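Local coordinates for protein formate-dependent phosphoribosylglycinamide formyltransferase (Mycobacterium tuberculosis H37Rv, PDB 6KHR) that belongs to the ATP-grasp family of proteins and forms an assembly of two copies of the same chain, at residues Arg27-Leu32 against Ile43-Leu48; Pro148-Gly153 against Val163-Pro168. All coordinates share one frame; numbering follows the deposited sequence.

Contact 1 of 2, residues Arg27-Leu32 against Ile43-Leu48; sequences RRVMLL and IALQGL
Val29, on the central strand of a parallel sheet, meets Leu45 of the following helix tip to tip, and this meeting carries most of the contact. Leu45 sends one methyl to each branch of the valine: CD1 packs on Val29 CG1 at 3.8 Å and on Val29 CB at 4.1 Å, while CD2 lies 4.2 Å from Val29 CG2. The valine torsion sets this up, because with CG1 opposite the backbone N (chi1 -173°) both methyls are presented to the helix. Leu31, two residues along the strand and on the same side of the sheet, adds a looser touch, its CD2 standing 4.5 Å from Leu45 CD1. No hydrogen bond crosses between the segments, and their nearest CA atoms, those of Val29 and Leu45, are 8.2 Å apart. On the buried side Ile333 of helix 325-334 packs on Val29 and Ala330 on Leu45, while Val94 of strand 92-95 touches both Val29 and Leu31.

The other side of the helix is only partly buried and faces the second subunit. There Ile43 packs on Ile43 of the second subunit, and Gln46, whose NE2 is held by Asp68 and the carbonyl of Ile66, also packs on Ile66 of that subunit. The strand itself is bonded through its backbone to Glu51 and Ile53 on one edge and to Phe92 on the other. A helix laid by apolar side chains on the strand that precedes it is characteristic of a beta-alpha-beta crossover, here 28-32, 36-47 and 51-56, presumably right-handed as such units almost always are, in a Rossmann-like parallel sheet.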
# COMPACT_ATOMS: atom_id res chain seq x y z
N ARG A 27 -3.97 1.73 21.42
CA ARG A 27 -3.45 0.50 20.81
C ARG A 27 -2.04 0.72 20.26
O ARG A 27 -1.84 1.50 19.32
CB ARG A 27 -4.37 0.01 19.69
CG ARG A 27 -5.86 0.08 20.03
CD ARG A 27 -6.70 -0.88 19.19
NE ARG A 27 -6.45 -2.27 19.57
CZ ARG A 27 -7.02 -3.32 18.98
NH1 ARG A 27 -7.87 -3.16 17.98
NH2 ARG A 27 -6.73 -4.55 19.40
N ARG A 28 -1.06 0.03 20.85
CA ARG A 28 0.35 0.29 20.59
C ARG A 28 1.03 -1.01 20.18
O ARG A 28 1.02 -2.00 20.93
CB ARG A 28 1.04 0.89 21.82
CG ARG A 28 1.30 2.40 21.72
CD ARG A 28 1.44 3.07 23.09
NE ARG A 28 2.05 2.16 24.05
CZ ARG A 28 3.35 2.09 24.30
NH1 ARG A 28 4.19 2.90 23.66
NH2 ARG A 28 3.82 1.22 25.18
N VAL A 29 1.60 -1.01 18.98
CA VAL A 29 2.29 -2.16 18.41
C VAL A 29 3.77 -1.82 18.40
O VAL A 29 4.15 -0.68 18.13
CB VAL A 29 1.78 -2.49 16.99
CG1 VAL A 29 2.39 -3.78 16.47
CG2 VAL A 29 0.26 -2.56 16.95
N MET A 30 4.60 -2.80 18.70
CA MET A 30 6.04 -2.61 18.70
C MET A 30 6.64 -3.55 17.66
O MET A 30 6.35 -4.75 17.67
CB MET A 30 6.64 -2.86 20.09
CG MET A 30 8.12 -2.55 20.18
SD MET A 30 8.85 -2.91 21.79
CE MET A 30 8.16 -1.59 22.78
N LEU A 31 7.46 -3.01 16.78
CA LEU A 31 8.05 -3.75 15.68
C LEU A 31 9.53 -3.99 15.97
O LEU A 31 10.33 -3.05 15.99
CB LEU A 31 7.88 -3.00 14.36
CG LEU A 31 6.47 -2.79 13.82
CD1 LEU A 31 6.58 -2.01 12.54
CD2 LEU A 31 5.79 -4.10 13.57
N LEU A 32 9.90 -5.25 16.18
CA LEU A 32 11.30 -5.63 16.29
C LEU A 32 11.87 -5.78 14.88
O LEU A 32 11.54 -6.74 14.16
CB LEU A 32 11.44 -6.91 17.11
CG LEU A 32 11.53 -6.82 18.64
CD1 LEU A 32 10.94 -5.53 19.20
CD2 LEU A 32 10.89 -8.03 19.31
N ILE A 43 2.89 1.59 8.07
CA ILE A 43 1.86 2.38 7.43
C ILE A 43 0.52 1.69 7.59
O ILE A 43 -0.46 2.29 8.05
CB ILE A 43 2.21 2.62 5.95
CG1 ILE A 43 3.37 3.60 5.82
CG2 ILE A 43 0.99 3.05 5.15
CD1 ILE A 43 4.01 3.59 4.42
N ALA A 44 0.47 0.40 7.24
CA ALA A 44 -0.78 -0.35 7.33
C ALA A 44 -1.38 -0.23 8.73
O ALA A 44 -2.56 0.12 8.87
CB ALA A 44 -0.55 -1.80 6.96
N LEU A 45 -0.57 -0.47 9.76
CA LEU A 45 -1.07 -0.44 11.13
C LEU A 45 -1.56 0.95 11.52
O LEU A 45 -2.41 1.08 12.41
CB LEU A 45 0.02 -0.87 12.10
CG LEU A 45 0.31 -2.35 12.19
CD1 LEU A 45 1.63 -2.56 12.91
CD2 LEU A 45 -0.81 -3.01 12.93
N GLN A 46 -1.02 2.00 10.88
CA GLN A 46 -1.41 3.35 11.24
C GLN A 46 -2.71 3.74 10.57
O GLN A 46 -3.48 4.52 11.13
CB GLN A 46 -0.30 4.33 10.89
CG GLN A 46 0.84 4.32 11.90
CD GLN A 46 2.04 5.10 11.41
OE1 GLN A 46 2.06 5.53 10.25
NE2 GLN A 46 3.04 5.29 12.26
N GLY A 47 -2.99 3.17 9.39
CA GLY A 47 -4.30 3.35 8.78
C GLY A 47 -5.42 2.76 9.61
O GLY A 47 -6.55 3.26 9.59
N LEU A 48 -5.13 1.68 10.35
CA LEU A 48 -6.14 1.05 11.18
C LEU A 48 -6.21 1.67 12.56
O LEU A 48 -6.97 1.19 13.40
CB LEU A 48 -5.86 -0.45 11.31
CG LEU A 48 -5.89 -1.37 10.09
CD1 LEU A 48 -5.31 -2.77 10.42
CD2 LEU A 48 -7.29 -1.51 9.56

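Contact 2 of 2, residues Pro148-Gly153 against Val163-Pro168; sequences PFWFVG and VHAGFP
Trp150 reaches from its strand to the last turn of the helix that follows, where the CZ2, CH2 and CZ3 atoms of its six-membered ring meet Ala165 and His164. The apolar part is the contact with Ala165: its CB lies 3.8 Å from Trp150 CH2 and 4.0 Å from Trp150 CZ3, approaching the indole obliquely. With CG opposite the carbonyl carbon (chi1 -61°), the tryptophan extends its benzo ring across to the helix. Val161, one turn earlier in the same helix, also packs against this side chain.

The second kind of contact is between rings. The side chains of Trp150 and His164 cross at about a right angle, and His164 CD2 comes to 4.1 Å from Trp150 CZ2. The indole carbon stands at the edge of the imidazole, near its plane, so the two rings share a carbon-to-carbon touch and no stacked overlap.

Polar bonding lies outside the pair of segments. His164 ND1 is hydrogen-bonded to Gln204 OE1; the backbone of Trp150 and Val152 is hydrogen-bonded to Ala216 and Val214, and that of Pro148, just before the strand, to Ser218.

With no hydrogen bond between the segments, the helix end is joined to the strand by van der Waals packing at the surface, and the histidine can offer a carbon to the indole while its ring nitrogen ND1 bonds elsewhere.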
# COMPACT_ATOMS: atom_id res chain seq x y z
N PRO A 148 14.86 -35.89 0.72
CA PRO A 148 15.64 -36.66 1.66
C PRO A 148 16.83 -35.88 2.21
O PRO A 148 17.56 -35.35 1.47
CB PRO A 148 16.10 -37.80 0.76
CG PRO A 148 14.96 -37.96 -0.16
CD PRO A 148 14.60 -36.56 -0.52
N PHE A 149 16.98 -35.85 3.53
CA PHE A 149 18.06 -35.06 4.12
C PHE A 149 18.66 -35.76 5.32
O PHE A 149 18.00 -36.53 5.95
CB PHE A 149 17.51 -33.71 4.56
CG PHE A 149 16.58 -33.82 5.73
CD1 PHE A 149 15.23 -34.01 5.54
CD2 PHE A 149 17.06 -33.75 7.02
CE1 PHE A 149 14.38 -34.12 6.61
CE2 PHE A 149 16.20 -33.86 8.09
CZ PHE A 149 14.86 -34.05 7.89
N TRP A 150 19.95 -35.54 5.54
CA TRP A 150 20.66 -36.16 6.68
C TRP A 150 21.54 -35.12 7.35
O TRP A 150 22.10 -34.31 6.66
CB TRP A 150 21.53 -37.32 6.19
CG TRP A 150 20.77 -38.41 5.53
CD1 TRP A 150 20.28 -39.53 6.12
CD2 TRP A 150 20.34 -38.46 4.17
NE1 TRP A 150 19.60 -40.27 5.21
CE2 TRP A 150 19.61 -39.63 4.01
CE3 TRP A 150 20.48 -37.60 3.08
CZ2 TRP A 150 19.04 -39.99 2.80
CZ3 TRP A 150 19.93 -37.95 1.88
CH2 TRP A 150 19.22 -39.13 1.75
N PHE A 151 21.59 -35.16 8.66
CA PHE A 151 22.52 -34.33 9.43
C PHE A 151 23.67 -35.22 9.85
O PHE A 151 23.45 -36.25 10.50
CB PHE A 151 21.83 -33.70 10.64
CG PHE A 151 20.68 -32.78 10.28
CD1 PHE A 151 20.87 -31.73 9.39
CD2 PHE A 151 19.41 -32.98 10.81
CE1 PHE A 151 19.81 -30.88 9.05
CE2 PHE A 151 18.35 -32.14 10.47
CZ PHE A 151 18.56 -31.08 9.59
N VAL A 152 24.89 -34.86 9.45
CA VAL A 152 26.08 -35.62 9.78
C VAL A 152 26.98 -34.75 10.64
O VAL A 152 26.75 -33.56 10.81
CB VAL A 152 26.83 -36.11 8.52
CG1 VAL A 152 25.91 -36.95 7.65
CG2 VAL A 152 27.41 -34.93 7.75
N GLY A 153 28.01 -35.38 11.20
CA GLY A 153 28.96 -34.68 12.06
C GLY A 153 30.35 -35.27 11.97
O GLY A 153 31.25 -34.91 12.73
N VAL A 163 26.99 -43.28 -0.21
CA VAL A 163 26.80 -44.66 -0.64
C VAL A 163 25.32 -45.02 -0.66
O VAL A 163 24.84 -45.70 -1.57
CB VAL A 163 27.59 -45.62 0.28
CG1 VAL A 163 27.23 -47.09 -0.04
CG2 VAL A 163 29.08 -45.38 0.15
N HIS A 164 24.60 -44.57 0.36
CA HIS A 164 23.16 -44.89 0.45
C HIS A 164 22.35 -44.08 -0.56
O HIS A 164 21.78 -44.67 -1.42
CB HIS A 164 22.68 -44.61 1.86
CG HIS A 164 21.21 -44.77 2.01
ND1 HIS A 164 20.59 -45.96 1.85
CD2 HIS A 164 20.26 -43.89 2.32
CE1 HIS A 164 19.31 -45.82 2.06
NE2 HIS A 164 19.09 -44.57 2.35
N ALA A 165 22.44 -42.77 -0.47
CA ALA A 165 21.66 -41.78 -1.23
C ALA A 165 22.02 -41.69 -2.70
O ALA A 165 21.11 -41.55 -3.49
CB ALA A 165 21.83 -40.44 -0.61
N GLY A 166 23.29 -41.70 -3.06
CA GLY A 166 23.61 -41.60 -4.49
C GLY A 166 23.91 -40.17 -4.87
O GLY A 166 24.08 -39.39 -3.99
N PHE A 167 23.96 -39.84 -6.15
CA PHE A 167 24.35 -38.44 -6.43
C PHE A 167 23.30 -37.77 -7.32
O PHE A 167 22.59 -38.49 -7.97
CB PHE A 167 25.74 -38.45 -7.04
CG PHE A 167 26.82 -38.74 -6.04
CD1 PHE A 167 27.30 -37.74 -5.22
CD2 PHE A 167 27.35 -40.00 -5.91
CE1 PHE A 167 28.28 -38.01 -4.29
CE2 PHE A 167 28.33 -40.27 -4.98
CZ PHE A 167 28.80 -39.27 -4.18
N PRO A 168 23.23 -36.43 -7.39
CA PRO A 168 24.06 -35.55 -6.59
C PRO A 168 23.50 -35.32 -5.19
O PRO A 168 22.38 -35.63 -4.98
CB PRO A 168 23.91 -34.20 -7.26
CG PRO A 168 22.53 -34.26 -7.80
CD PRO A 168 22.39 -35.68 -8.30

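Overall arrangement
Contacts 1 and 2 follow one another along the chain and lie on opposite sides of its centre. Their centres are 45 Å apart and their nearest atoms about 26 Å, so neither touches the other. Each pairs a strand with the helix after it, but in different settings: 27-32 with 43-48 is buried between the N-terminal parallel sheet and the helix on it and borders the second subunit, whereas 148-153 with 163-168 lies at the surface, on an outer strand of a small antiparallel sheet in the ATP-grasp region, where no other chain of the assembly touches it. Contact 2 is also the more peripheral, its centre about 27 Å from that of the chain, against about 19 Å for contact 1.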